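Xylulokinase (Brucella ovis, PDB 5VM1) probably phosphorylates D-xylulose with ATP to give D-xylulose 5-phosphate, as an FGGY-family carbohydrate kinase. Local coordinates at residues 304-315 against 367-378; 396-406 against 419-427. One frame throughout, in Å; residues are numbered along the deposited sequence.

In the fold
Both contacts lie in the C-terminal family region of this FGGY kinase, which belongs to the actin-like ATPase clan. They follow one another along the chain, with centres about 20 Å apart. Interaction 1 is a mostly buried helix pair; side-chain packing carries it, and one tyrosine hydroxyl binds a backbone carbonyl. Interaction 2 is a pair of parallel strands in the domain's mixed sheet, held by main-chain hydrogen bonds and partly buried. Helix 367-390 links the two: its first half packs on 305-315, and its later residues Arg383, Leu386 and Leu389 touch Leu419 or Ile396. Interaction 2 lies nearer the predicted active site.

Interaction 1: residues 304-315 against 367-378; sequences AASALEWYSKIV and RSALTQAVLEGV
Tyr311 CB points toward helix 367-378, and CG opposite the backbone N (chi1 176°) carries the ring on across the gap. On the other helix Thr371 has OG1 beside its own backbone N (chi1 -65°), which sets the oxygen at the edge of that ring. The motif is an antiparallel helix pair in the C-terminal region of an FGGY kinase. The axes are 9.8 Å apart at closest approach, and the N-to-C directions differ by 163°.

Tyr311 is a knob in a hole formed by Arg367, Leu370, Thr371 and Val374. Thr371 OG1 lies in the ring plane, 3.1 Å from Tyr311 CE2. Leu370 CB approaches the ring obliquely, 3.6 Å from Tyr311 CZ, and the two side chains cross at about a right angle. Val315 CG2, from Tyr311's own helix, covers part of one ring face near the rim.

Further along, the packing is aliphatic. Val374 CG1 rests against the backbone of Leu308, 4.1 Å from Leu308 N. Leu308 CD2 meets Leu375 CD2 at 4.3 Å. Ala304 and Ala307 are small, and Val378 packs against both; Val378 CG1 is 4.1 Å from Ala304 CB. At the other end, Val315 lies against the aliphatic part of Arg367, with Val315 CG2 3.6 Å from Arg367 CD. The guanidinium group of Arg367 forms a salt bridge with Glu325. Helix 319-326 also touches Leu308 and Tyr311, while Phe358 packs on Leu370 and Val374.

The polar link across the pair is the Tyr311 hydroxyl. Tyr311 OH donates to Arg367 O at 2.7 Å, lying in the plane of the carbonyl at one of its lone pairs, while the same oxygen accepts the helical bond from Thr371 N.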
ATOM      1  N   ALA A 304       4.436 -11.579  -6.336  1.00 37.93           N
ATOM      2  CA  ALA A 304       4.296 -12.522  -5.241  1.00 37.82           C
ATOM      3  C   ALA A 304       3.165 -13.469  -5.606  1.00 41.45           C
ATOM      4  O   ALA A 304       3.419 -14.551  -6.164  1.00 38.55           O
ATOM      5  CB  ALA A 304       4.058 -11.805  -3.908  1.00 24.31           C
ATOM      6  N   ALA A 305       1.905 -13.134  -5.310  1.00 39.98           N
ATOM      7  CA  ALA A 305       0.802 -13.997  -5.713  1.00 43.48           C
ATOM      8  C   ALA A 305       0.693 -14.096  -7.226  1.00 37.64           C
ATOM      9  O   ALA A 305       0.296 -15.140  -7.755  1.00 34.45           O
ATOM     10  CB  ALA A 305      -0.506 -13.470  -5.115  1.00 28.16           C
ATOM     11  N   SER A 306       1.085 -13.048  -7.941  1.00 38.66           N
ATOM     12  CA  SER A 306       1.007 -13.107  -9.392  1.00 42.01           C
ATOM     13  C   SER A 306       2.036 -14.062  -9.974  1.00 41.20           C
ATOM     14  O   SER A 306       1.842 -14.568 -11.084  1.00 49.54           O
ATOM     15  CB  SER A 306       1.188 -11.713  -9.980  1.00 33.00           C
ATOM     16  OG  SER A 306       2.533 -11.299  -9.875  1.00 32.19           O
ATOM     17  N   ALA A 307       3.118 -14.334  -9.238  1.00 40.27           N
ATOM     18  CA  ALA A 307       4.042 -15.378  -9.657  1.00 31.78           C
ATOM     19  C   ALA A 307       3.370 -16.742  -9.617  1.00 36.46           C
ATOM     20  O   ALA A 307       3.550 -17.539 -10.541  1.00 42.15           O
ATOM     21  CB  ALA A 307       5.291 -15.373  -8.784  1.00 26.07           C
ATOM     22  N   LEU A 308       2.552 -17.016  -8.589  1.00 39.51           N
ATOM     23  CA  LEU A 308       1.819 -18.281  -8.562  1.00 34.31           C
ATOM     24  C   LEU A 308       0.696 -18.304  -9.592  1.00 31.06           C
ATOM     25  O   LEU A 308       0.487 -19.318 -10.251  1.00 38.98           O
ATOM     26  CB  LEU A 308       1.261 -18.557  -7.173  1.00 31.88           C
ATOM     27  CG  LEU A 308       0.524 -19.895  -7.060  1.00 31.55           C
ATOM     28  CD1 LEU A 308       1.436 -21.096  -7.338  1.00 31.69           C
ATOM     29  CD2 LEU A 308      -0.145 -19.984  -5.689  1.00 32.09           C
ATOM     30  N   GLU A 309      -0.025 -17.194  -9.762  1.00 41.38           N
ATOM     31  CA  GLU A 309      -0.995 -17.103 -10.850  1.00 34.68           C
ATOM     32  C   GLU A 309      -0.324 -17.390 -12.185  1.00 33.82           C
ATOM     33  O   GLU A 309      -0.851 -18.149 -13.004  1.00 39.31           O
ATOM     34  CB  GLU A 309      -1.663 -15.720 -10.869  1.00 37.53           C
ATOM     35  CG  GLU A 309      -3.024 -15.642 -10.212  1.00 54.42           C
ATOM     36  CD  GLU A 309      -3.229 -14.325  -9.439  1.00 72.14           C
ATOM     37  OE1 GLU A 309      -2.890 -13.246  -9.992  1.00 79.00           O
ATOM     38  OE2 GLU A 309      -3.718 -14.379  -8.278  1.00 64.19           O
ATOM     39  N   TRP A 310       0.848 -16.792 -12.423  1.00 32.08           N
ATOM     40  CA  TRP A 310       1.529 -17.035 -13.687  1.00 42.31           C
ATOM     41  C   TRP A 310       1.771 -18.527 -13.901  1.00 48.84           C
ATOM     42  O   TRP A 310       1.408 -19.080 -14.949  1.00 48.96           O
ATOM     43  CB  TRP A 310       2.856 -16.277 -13.761  1.00 40.05           C
ATOM     44  CG  TRP A 310       3.630 -16.727 -14.995  1.00 38.74           C
ATOM     45  CD1 TRP A 310       3.418 -16.326 -16.282  1.00 34.73           C
ATOM     46  CD2 TRP A 310       4.706 -17.678 -15.044  1.00 38.04           C
ATOM     47  NE1 TRP A 310       4.285 -16.974 -17.133  1.00 32.83           N
ATOM     48  CE2 TRP A 310       5.087 -17.806 -16.405  1.00 41.55           C
ATOM     49  CE3 TRP A 310       5.387 -18.431 -14.074  1.00 30.14           C
ATOM     50  CZ2 TRP A 310       6.126 -18.659 -16.827  1.00 44.89           C
ATOM     51  CZ3 TRP A 310       6.424 -19.275 -14.490  1.00 31.54           C
ATOM     52  CH2 TRP A 310       6.782 -19.381 -15.862  1.00 33.90           C
ATOM     53  N   TYR A 311       2.336 -19.210 -12.891  1.00 31.88           N
ATOM     54  CA  TYR A 311       2.641 -20.630 -13.034  1.00 32.58           C
ATOM     55  C   TYR A 311       1.378 -21.465 -13.235  1.00 45.15           C
ATOM     56  O   TYR A 311       1.384 -22.443 -14.004  1.00 43.65           O
ATOM     57  CB  TYR A 311       3.439 -21.113 -11.831  1.00 31.57           C
ATOM     58  CG  TYR A 311       3.731 -22.594 -11.839  1.00 32.41           C
ATOM     59  CD1 TYR A 311       4.543 -23.167 -12.816  1.00 37.89           C
ATOM     60  CD2 TYR A 311       3.227 -23.417 -10.845  1.00 33.03           C
ATOM     61  CE1 TYR A 311       4.805 -24.537 -12.805  1.00 43.90           C
ATOM     62  CE2 TYR A 311       3.471 -24.762 -10.832  1.00 33.97           C
ATOM     63  CZ  TYR A 311       4.254 -25.325 -11.802  1.00 46.14           C
ATOM     64  OH  TYR A 311       4.475 -26.684 -11.746  1.00 51.66           O
ATOM     65  N   SER A 312       0.283 -21.096 -12.560  1.00 36.25           N
ATOM     66  CA  SER A 312      -0.953 -21.856 -12.706  1.00 42.86           C
ATOM     67  C   SER A 312      -1.509 -21.744 -14.120  1.00 44.31           C
ATOM     68  O   SER A 312      -1.958 -22.750 -14.691  1.00 46.04           O
ATOM     69  CB  SER A 312      -1.991 -21.412 -11.679  1.00 43.86           C
ATOM     70  OG  SER A 312      -2.330 -20.070 -11.872  1.00 52.20           O
ATOM     71  N   LYS A 313      -1.438 -20.555 -14.734  1.00 39.08           N
ATOM     72  CA  LYS A 313      -1.896 -20.453 -16.119  1.00 39.73           C
ATOM     73  C   LYS A 313      -1.046 -21.327 -17.039  1.00 50.03           C
ATOM     74  O   LYS A 313      -1.579 -21.946 -17.976  1.00 42.14           O
ATOM     75  CB  LYS A 313      -1.885 -18.994 -16.593  1.00 39.25           C
ATOM     76  CG  LYS A 313      -2.757 -18.038 -15.751  1.00 69.73           C
ATOM     77  CD  LYS A 313      -2.605 -16.563 -16.188  1.00 70.18           C
ATOM     78  CE  LYS A 313      -3.915 -15.753 -16.068  1.00 65.26           C
ATOM     79  NZ  LYS A 313      -4.109 -15.007 -14.778  1.00 61.14           N
ATOM     80  N   ILE A 314       0.256 -21.452 -16.748  1.00 38.35           N
ATOM     81  CA  ILE A 314       1.099 -22.351 -17.535  1.00 44.33           C
ATOM     82  C   ILE A 314       0.601 -23.783 -17.404  1.00 41.49           C
ATOM     83  O   ILE A 314       0.189 -24.406 -18.386  1.00 53.54           O
ATOM     84  CB  ILE A 314       2.571 -22.242 -17.098  1.00 51.58           C
ATOM     85  CG1 ILE A 314       3.161 -20.849 -17.417  1.00 41.64           C
ATOM     86  CG2 ILE A 314       3.388 -23.414 -17.673  1.00 37.36           C
ATOM     87  CD1 ILE A 314       3.174 -20.488 -18.889  1.00 37.00           C
ATOM     88  N   VAL A 315       0.550 -24.295 -16.168  1.00 44.36           N
ATOM     89  CA  VAL A 315       0.226 -25.703 -15.948  1.00 47.56           C
ATOM     90  C   VAL A 315      -1.270 -25.972 -15.946  1.00 55.84           C
ATOM     91  O   VAL A 315      -1.682 -27.123 -15.741  1.00 55.83           O
ATOM     92  CB  VAL A 315       0.863 -26.227 -14.641  1.00 43.20           C
ATOM     93  CG1 VAL A 315       2.381 -26.059 -14.675  1.00 39.99           C
ATOM     94  CG2 VAL A 315       0.264 -25.538 -13.423  1.00 43.93           C
ATOM     95  N   ARG A 367       4.905 -31.345 -11.356  1.00 47.33           N
ATOM     96  CA  ARG A 367       4.221 -30.064 -11.210  1.00 49.09           C
ATOM     97  C   ARG A 367       4.276 -29.548  -9.782  1.00 50.04           C
ATOM     98  O   ARG A 367       4.459 -28.348  -9.568  1.00 49.42           O
ATOM     99  CB  ARG A 367       2.773 -30.168 -11.659  1.00 46.99           C
ATOM    100  CG  ARG A 367       2.081 -28.847 -11.566  1.00 48.94           C
ATOM    101  CD  ARG A 367       0.717 -28.910 -12.172  1.00 52.70           C
ATOM    102  NE  ARG A 367      -0.184 -29.813 -11.469  1.00 57.75           N
ATOM    103  CZ  ARG A 367      -1.187 -30.442 -12.063  1.00 68.44           C
ATOM    104  NH1 ARG A 367      -1.397 -30.265 -13.370  1.00 65.04           N
ATOM    105  NH2 ARG A 367      -1.968 -31.243 -11.355  1.00 76.87           N
ATOM    106  N   SER A 368       4.045 -30.426  -8.800  1.00 56.64           N
ATOM    107  CA  SER A 368       4.066 -30.024  -7.397  1.00 45.14           C
ATOM    108  C   SER A 368       5.446 -29.536  -6.965  1.00 48.77           C
ATOM    109  O   SER A 368       5.561 -28.624  -6.136  1.00 39.73           O
ATOM    110  CB  SER A 368       3.598 -31.183  -6.520  1.00 48.57           C
ATOM    111  OG  SER A 368       4.040 -31.029  -5.185  1.00 62.09           O
ATOM    112  N   ALA A 369       6.506 -30.139  -7.492  1.00 55.19           N
ATOM    113  CA  ALA A 369       7.832 -29.679  -7.098  1.00 51.01           C
ATOM    114  C   ALA A 369       8.080 -28.262  -7.588  1.00 44.59           C
ATOM    115  O   ALA A 369       8.734 -27.477  -6.901  1.00 43.77           O
ATOM    116  CB  ALA A 369       8.911 -30.624  -7.622  1.00 42.21           C
ATOM    117  N   LEU A 370       7.535 -27.903  -8.750  1.00 44.91           N
ATOM    118  CA  LEU A 370       7.750 -26.551  -9.253  1.00 45.62           C
ATOM    119  C   LEU A 370       6.861 -25.549  -8.527  1.00 44.59           C
ATOM    120  O   LEU A 370       7.315 -24.447  -8.207  1.00 47.16           O
ATOM    121  CB  LEU A 370       7.516 -26.501 -10.764  1.00 35.72           C
ATOM    122  CG  LEU A 370       8.784 -26.670 -11.583  1.00 35.78           C
ATOM    123  CD1 LEU A 370       9.409 -27.997 -11.314  1.00 33.02           C
ATOM    124  CD2 LEU A 370       8.440 -26.547 -13.037  1.00 42.59           C
ATOM    125  N   THR A 371       5.608 -25.925  -8.231  1.00 46.14           N
ATOM    126  CA  THR A 371       4.784 -25.153  -7.300  1.00 39.95           C
ATOM    127  C   THR A 371       5.545 -24.839  -6.011  1.00 45.36           C
ATOM    128  O   THR A 371       5.621 -23.675  -5.594  1.00 40.25           O
ATOM    129  CB  THR A 371       3.494 -25.913  -6.982  1.00 33.97           C
ATOM    130  OG1 THR A 371       2.700 -26.024  -8.159  1.00 46.12           O
ATOM    131  CG2 THR A 371       2.677 -25.223  -5.872  1.00 34.07           C
ATOM    132  N   GLN A 372       6.142 -25.869  -5.388  1.00 40.28           N
ATOM    133  CA  GLN A 372       6.934 -25.676  -4.173  1.00 31.95           C
ATOM    134  C   GLN A 372       8.055 -24.657  -4.375  1.00 36.94           C
ATOM    135  O   GLN A 372       8.257 -23.773  -3.537  1.00 40.32           O
ATOM    136  CB  GLN A 372       7.509 -27.006  -3.730  1.00 32.77           C
ATOM    137  CG  GLN A 372       8.199 -27.010  -2.411  1.00 38.06           C
ATOM    138  CD  GLN A 372       8.849 -28.361  -2.173  1.00 46.51           C
ATOM    139  OE1 GLN A 372       8.229 -29.407  -2.386  1.00 56.69           O
ATOM    140  NE2 GLN A 372      10.113 -28.346  -1.781  1.00 47.46           N
ATOM    141  N   ALA A 373       8.770 -24.743  -5.495  1.00 39.15           N
ATOM    142  CA  ALA A 373       9.871 -23.815  -5.726  1.00 37.91           C
ATOM    143  C   ALA A 373       9.364 -22.388  -5.933  1.00 35.02           C
ATOM    144  O   ALA A 373      10.089 -21.427  -5.641  1.00 35.18           O
ATOM    145  CB  ALA A 373      10.704 -24.284  -6.917  1.00 27.64           C
ATOM    146  N   VAL A 374       8.149 -22.228  -6.470  1.00 44.54           N
ATOM    147  CA  VAL A 374       7.572 -20.893  -6.615  1.00 46.64           C
ATOM    148  C   VAL A 374       7.294 -20.286  -5.247  1.00 39.63           C
ATOM    149  O   VAL A 374       7.604 -19.117  -5.004  1.00 40.66           O
ATOM    150  CB  VAL A 374       6.289 -20.926  -7.478  1.00 42.97           C
ATOM    151  CG1 VAL A 374       5.573 -19.543  -7.456  1.00 35.08           C
ATOM    152  CG2 VAL A 374       6.591 -21.379  -8.908  1.00 33.45           C
ATOM    153  N   LEU A 375       6.711 -21.065  -4.333  1.00 37.70           N
ATOM    154  CA  LEU A 375       6.450 -20.550  -2.994  1.00 32.36           C
ATOM    155  C   LEU A 375       7.752 -20.308  -2.244  1.00 33.98           C
ATOM    156  O   LEU A 375       7.910 -19.262  -1.596  1.00 42.50           O
ATOM    157  CB  LEU A 375       5.534 -21.497  -2.211  1.00 31.85           C
ATOM    158  CG  LEU A 375       4.164 -21.899  -2.793  1.00 30.32           C
ATOM    159  CD1 LEU A 375       3.270 -22.559  -1.751  1.00 30.56           C
ATOM    160  CD2 LEU A 375       3.447 -20.723  -3.459  1.00 27.87           C
ATOM    161  N   GLU A 376       8.708 -21.245  -2.343  1.00 27.59           N
ATOM    162  CA  GLU A 376      10.013 -21.038  -1.710  1.00 25.88           C
ATOM    163  C   GLU A 376      10.685 -19.771  -2.220  1.00 36.19           C
ATOM    164  O   GLU A 376      11.207 -18.973  -1.426  1.00 34.61           O
ATOM    165  CB  GLU A 376      10.917 -22.232  -1.970  1.00 27.08           C
ATOM    166  CG  GLU A 376      10.652 -23.446  -1.137  1.00 39.87           C
ATOM    167  CD  GLU A 376      11.226 -24.710  -1.781  1.00 45.45           C
ATOM    168  OE1 GLU A 376      11.879 -24.588  -2.845  1.00 35.62           O
ATOM    169  OE2 GLU A 376      11.008 -25.811  -1.221  1.00 55.61           O
ATOM    170  N   GLY A 377      10.651 -19.563  -3.539  1.00 30.58           N
ATOM    171  CA  GLY A 377      11.313 -18.414  -4.134  1.00 30.95           C
ATOM    172  C   GLY A 377      10.707 -17.090  -3.704  1.00 35.75           C
ATOM    173  O   GLY A 377      11.424 -16.117  -3.457  1.00 38.01           O
ATOM    174  N   VAL A 378       9.377 -17.016  -3.633  1.00 35.10           N
ATOM    175  CA  VAL A 378       8.788 -15.780  -3.141  1.00 27.51           C
ATOM    176  C   VAL A 378       9.140 -15.592  -1.681  1.00 27.63           C
ATOM    177  O   VAL A 378       9.500 -14.490  -1.268  1.00 43.18           O
ATOM    178  CB  VAL A 378       7.266 -15.753  -3.365  1.00 25.95           C
ATOM    179  CG1 VAL A 378       6.626 -14.680  -2.485  1.00 21.68           C
ATOM    180  CG2 VAL A 378       6.981 -15.434  -4.803  1.00 27.34           C
TER

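Interaction 2: residues 396-406 against 419-427; sequences ITSLTAVGGGS and LNVPIALPE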
ATOM      1  N   ILE A 396      12.973  -6.832  12.620  1.00 42.41           N
ATOM      2  CA  ILE A 396      11.613  -7.366  12.605  1.00 44.55           C
ATOM      3  C   ILE A 396      11.543  -8.562  13.559  1.00 54.91           C
ATOM      4  O   ILE A 396      12.178  -9.597  13.332  1.00 49.22           O
ATOM      5  CB  ILE A 396      11.190  -7.744  11.182  1.00 40.50           C
ATOM      6  CG1 ILE A 396      10.945  -6.474  10.363  1.00 42.07           C
ATOM      7  CG2 ILE A 396       9.948  -8.620  11.190  1.00 37.42           C
ATOM      8  CD1 ILE A 396      10.397  -6.735   8.956  1.00 43.51           C
ATOM      9  N   THR A 397      10.783  -8.419  14.645  1.00 72.38           N
ATOM     10  CA  THR A 397      10.681  -9.496  15.630  1.00 89.64           C
ATOM     11  C   THR A 397       9.512 -10.424  15.317  1.00 96.01           C
ATOM     12  O   THR A 397       9.694 -11.629  15.110  1.00 98.19           O
ATOM     13  CB  THR A 397      10.514  -8.926  17.043  1.00 97.69           C
ATOM     14  OG1 THR A 397       9.388  -8.035  17.074  1.00100.50           O
ATOM     15  CG2 THR A 397      11.773  -8.191  17.473  1.00100.40           C
ATOM     16  N   SER A 398       8.309  -9.865  15.274  1.00 93.67           N
ATOM     17  CA  SER A 398       7.104 -10.593  14.929  1.00 87.20           C
ATOM     18  C   SER A 398       6.529 -10.043  13.630  1.00 68.51           C
ATOM     19  O   SER A 398       6.533  -8.829  13.385  1.00 66.46           O
ATOM     20  CB  SER A 398       6.085 -10.511  16.071  1.00 99.53           C
ATOM     21  OG  SER A 398       5.637  -9.175  16.261  1.00106.91           O
ATOM     22  N   LEU A 399       5.994 -10.948  12.828  1.00 49.15           N
ATOM     23  CA  LEU A 399       5.455 -10.653  11.518  1.00 40.02           C
ATOM     24  C   LEU A 399       4.015 -11.150  11.433  1.00 45.85           C
ATOM     25  O   LEU A 399       3.696 -12.235  11.922  1.00 46.80           O
ATOM     26  CB  LEU A 399       6.338 -11.307  10.443  1.00 32.89           C
ATOM     27  CG  LEU A 399       6.100 -10.893   8.998  1.00 43.67           C
ATOM     28  CD1 LEU A 399       6.159  -9.373   8.807  1.00 37.22           C
ATOM     29  CD2 LEU A 399       7.087 -11.594   8.109  1.00 44.49           C
ATOM     30  N   THR A 400       3.137 -10.335  10.845  1.00 43.97           N
ATOM     31  CA  THR A 400       1.731 -10.673  10.655  1.00 42.44           C
ATOM     32  C   THR A 400       1.417 -10.771   9.167  1.00 42.28           C
ATOM     33  O   THR A 400       1.820  -9.900   8.400  1.00 42.02           O
ATOM     34  CB  THR A 400       0.873  -9.622  11.302  1.00 43.95           C
ATOM     35  OG1 THR A 400       1.333  -9.436  12.647  1.00 58.63           O
ATOM     36  CG2 THR A 400      -0.572 -10.041  11.298  1.00 40.69           C
ATOM     37  N   ALA A 401       0.686 -11.821   8.754  1.00 36.44           N
ATOM     38  CA  ALA A 401       0.471 -12.121   7.333  1.00 44.41           C
ATOM     39  C   ALA A 401      -0.969 -11.876   6.888  1.00 47.93           C
ATOM     40  O   ALA A 401      -1.913 -12.353   7.527  1.00 58.72           O
ATOM     41  CB  ALA A 401       0.858 -13.563   7.000  1.00 29.28           C
ATOM     42  N   VAL A 402      -1.128 -11.147   5.774  1.00 35.54           N
ATOM     43  CA  VAL A 402      -2.422 -10.895   5.146  1.00 35.76           C
ATOM     44  C   VAL A 402      -2.283 -11.054   3.638  1.00 35.44           C
ATOM     45  O   VAL A 402      -1.200 -11.310   3.117  1.00 40.40           O
ATOM     46  CB  VAL A 402      -2.984  -9.498   5.484  1.00 41.19           C
ATOM     47  CG1 VAL A 402      -3.118  -9.366   6.991  1.00 47.72           C
ATOM     48  CG2 VAL A 402      -2.139  -8.366   4.838  1.00 26.99           C
ATOM     49  N   GLY A 403      -3.393 -10.863   2.932  1.00 38.45           N
ATOM     50  CA  GLY A 403      -3.426 -10.969   1.490  1.00 30.46           C
ATOM     51  C   GLY A 403      -3.814 -12.360   1.051  1.00 34.85           C
ATOM     52  O   GLY A 403      -3.839 -13.310   1.833  1.00 40.64           O
ATOM     53  N   GLY A 404      -4.121 -12.478  -0.243  1.00 43.15           N
ATOM     54  CA  GLY A 404      -4.671 -13.730  -0.747  1.00 47.45           C
ATOM     55  C   GLY A 404      -3.764 -14.920  -0.499  1.00 51.32           C
ATOM     56  O   GLY A 404      -4.207 -15.968  -0.019  1.00 56.01           O
ATOM     57  N   GLY A 405      -2.470 -14.759  -0.777  1.00 48.73           N
ATOM     58  CA  GLY A 405      -1.535 -15.853  -0.594  1.00 43.08           C
ATOM     59  C   GLY A 405      -1.460 -16.329   0.837  1.00 45.05           C
ATOM     60  O   GLY A 405      -1.088 -17.483   1.079  1.00 44.57           O
ATOM     61  N   SER A 406      -1.833 -15.476   1.801  1.00 40.93           N
ATOM     62  CA  SER A 406      -1.775 -15.925   3.188  1.00 35.08           C
ATOM     63  C   SER A 406      -2.814 -16.990   3.491  1.00 40.19           C
ATOM     64  O   SER A 406      -2.806 -17.534   4.597  1.00 47.30           O
ATOM     65  CB  SER A 406      -1.947 -14.747   4.151  1.00 39.63           C
ATOM     66  OG  SER A 406      -3.292 -14.284   4.201  1.00 49.73           O
ATOM     67  N   LEU A 419      12.501 -16.940   7.181  1.00 46.04           N
ATOM     68  CA  LEU A 419      12.866 -15.794   8.015  1.00 40.74           C
ATOM     69  C   LEU A 419      13.282 -16.179   9.421  1.00 45.52           C
ATOM     70  O   LEU A 419      13.953 -15.389  10.091  1.00 52.89           O
ATOM     71  CB  LEU A 419      11.681 -14.832   8.155  1.00 31.67           C
ATOM     72  CG  LEU A 419      10.977 -14.379   6.877  1.00 36.49           C
ATOM     73  CD1 LEU A 419       9.826 -13.502   7.242  1.00 38.33           C
ATOM     74  CD2 LEU A 419      11.909 -13.641   5.917  1.00 34.19           C
ATOM     75  N   ASN A 420      12.913 -17.376   9.862  1.00 47.54           N
ATOM     76  CA  ASN A 420      13.007 -17.775  11.265  1.00 48.42           C
ATOM     77  C   ASN A 420      12.337 -16.749  12.182  1.00 50.46           C
ATOM     78  O   ASN A 420      12.881 -16.375  13.225  1.00 48.78           O
ATOM     79  CB  ASN A 420      14.449 -18.013  11.703  1.00 40.84           C
ATOM     80  CG  ASN A 420      14.531 -18.922  12.912  1.00 49.17           C
ATOM     81  OD1 ASN A 420      13.574 -19.647  13.216  1.00 54.94           O
ATOM     82  ND2 ASN A 420      15.644 -18.862  13.634  1.00 45.81           N
ATOM     83  N   VAL A 421      11.155 -16.274  11.783  1.00 53.23           N
ATOM     84  CA  VAL A 421      10.249 -15.538  12.673  1.00 50.73           C
ATOM     85  C   VAL A 421       8.885 -16.223  12.638  1.00 51.12           C
ATOM     86  O   VAL A 421       8.491 -16.772  11.598  1.00 52.51           O
ATOM     87  CB  VAL A 421      10.117 -14.043  12.309  1.00 41.95           C
ATOM     88  CG1 VAL A 421      11.465 -13.404  12.042  1.00 36.46           C
ATOM     89  CG2 VAL A 421       9.200 -13.842  11.132  1.00 38.63           C
ATOM     90  N   PRO A 422       8.180 -16.298  13.764  1.00 51.60           N
ATOM     91  CA  PRO A 422       6.769 -16.731  13.742  1.00 49.65           C
ATOM     92  C   PRO A 422       5.887 -15.765  12.964  1.00 38.07           C
ATOM     93  O   PRO A 422       6.122 -14.559  12.956  1.00 47.33           O
ATOM     94  CB  PRO A 422       6.381 -16.749  15.227  1.00 48.93           C
ATOM     95  CG  PRO A 422       7.345 -15.804  15.867  1.00 45.21           C
ATOM     96  CD  PRO A 422       8.644 -15.982  15.121  1.00 45.76           C
ATOM     97  N   ILE A 423       4.838 -16.296  12.339  1.00 41.80           N
ATOM     98  CA  ILE A 423       3.882 -15.494  11.565  1.00 44.15           C
ATOM     99  C   ILE A 423       2.500 -15.641  12.191  1.00 46.75           C
ATOM    100  O   ILE A 423       1.957 -16.754  12.251  1.00 45.96           O
ATOM    101  CB  ILE A 423       3.813 -15.916  10.086  1.00 36.09           C
ATOM    102  CG1 ILE A 423       5.191 -15.934   9.436  1.00 32.37           C
ATOM    103  CG2 ILE A 423       2.871 -14.998   9.336  1.00 31.85           C
ATOM    104  CD1 ILE A 423       5.094 -16.023   7.931  1.00 38.46           C
ATOM    105  N   ALA A 424       1.893 -14.510  12.552  1.00 45.81           N
ATOM    106  CA  ALA A 424       0.562 -14.486  13.149  1.00 43.15           C
ATOM    107  C   ALA A 424      -0.496 -14.335  12.064  1.00 42.64           C
ATOM    108  O   ALA A 424      -0.435 -13.419  11.241  1.00 52.65           O
ATOM    109  CB  ALA A 424       0.438 -13.342  14.152  1.00 38.80           C
ATOM    110  N   LEU A 425      -1.459 -15.238  12.071  1.00 39.36           N
ATOM    111  CA  LEU A 425      -2.562 -15.220  11.136  1.00 47.72           C
ATOM    112  C   LEU A 425      -3.803 -14.687  11.852  1.00 55.62           C
ATOM    113  O   LEU A 425      -4.205 -15.250  12.887  1.00 54.21           O
ATOM    114  CB  LEU A 425      -2.790 -16.629  10.604  1.00 47.05           C
ATOM    115  CG  LEU A 425      -3.691 -16.786   9.398  1.00 46.30           C
ATOM    116  CD1 LEU A 425      -3.242 -15.834   8.301  1.00 34.81           C
ATOM    117  CD2 LEU A 425      -3.585 -18.220   8.955  1.00 51.14           C
ATOM    118  N   PRO A 426      -4.393 -13.585  11.403  1.00 48.32           N
ATOM    119  CA  PRO A 426      -5.488 -12.970  12.159  1.00 48.09           C
ATOM    120  C   PRO A 426      -6.772 -13.781  12.150  1.00 57.85           C
ATOM    121  O   PRO A 426      -7.016 -14.631  11.289  1.00 68.81           O
ATOM    122  CB  PRO A 426      -5.700 -11.630  11.446  1.00 35.96           C
ATOM    123  CG  PRO A 426      -4.454 -11.377  10.749  1.00 34.11           C
ATOM    124  CD  PRO A 426      -3.880 -12.693  10.363  1.00 47.39           C
ATOM    125  N   GLU A 427      -7.614 -13.479  13.138  1.00 58.58           N
ATOM    126  CA  GLU A 427      -8.989 -13.942  13.096  1.00 58.96           C
ATOM    127  C   GLU A 427      -9.647 -13.374  11.836  1.00 55.98           C
ATOM    128  O   GLU A 427      -9.099 -12.498  11.152  1.00 45.50           O
ATOM    129  CB  GLU A 427      -9.744 -13.534  14.369  1.00 45.06           C
TER
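Leu399, Thr400 and Ala401 on strand 399-402 pair in parallel with Ile423 and Ala424 on strand 423-426, the two strands of a right-handed beta-alpha-beta crossover through helix 409-419. The short strand axes differ by 43°, so the pair is strongly twisted.

Two nearly straight backbone hydrogen bonds join them. Ala424 N donates to Leu399 O at 3.0 Å (165° at the hydrogen), in the plane of that carbonyl. Ala401 N donates to Ala424 O at 3.2 Å, tilted from the carbonyl plane. Ala424 thus uses both its N-H and its carbonyl on residues flanking Thr400. A CA-H...O contact from Ile423 to Leu399 O adds to the first bond.

Apolar contacts line the face bearing Leu399, Ala401 and Ile423. Ile423 CG2, opposite its backbone N (chi1 -53° to CG1), reaches Ala401 CB at 3.4 Å. Leu399 CD2 meets Leu419 CD1 at 3.4 Å, and the two side chains cross at about a right angle. Val421 CG2 comes alongside Leu399 CB at 3.9 Å. On the face of Thr400 and Ala424, Thr400 CG2 approaches Pro426 CG at 4.1 Å.

In the turn after strand 399-402, Ser406 OG (2.6 Å) and Ser406 N both donate to Gly403 O.

Strand 259-263 bonds to Thr400 and Val402 beside this pair. Helix 409-419 covers Ala401, Ile423 and Leu425, and helix 367-390 packs on Ile396 and Leu419.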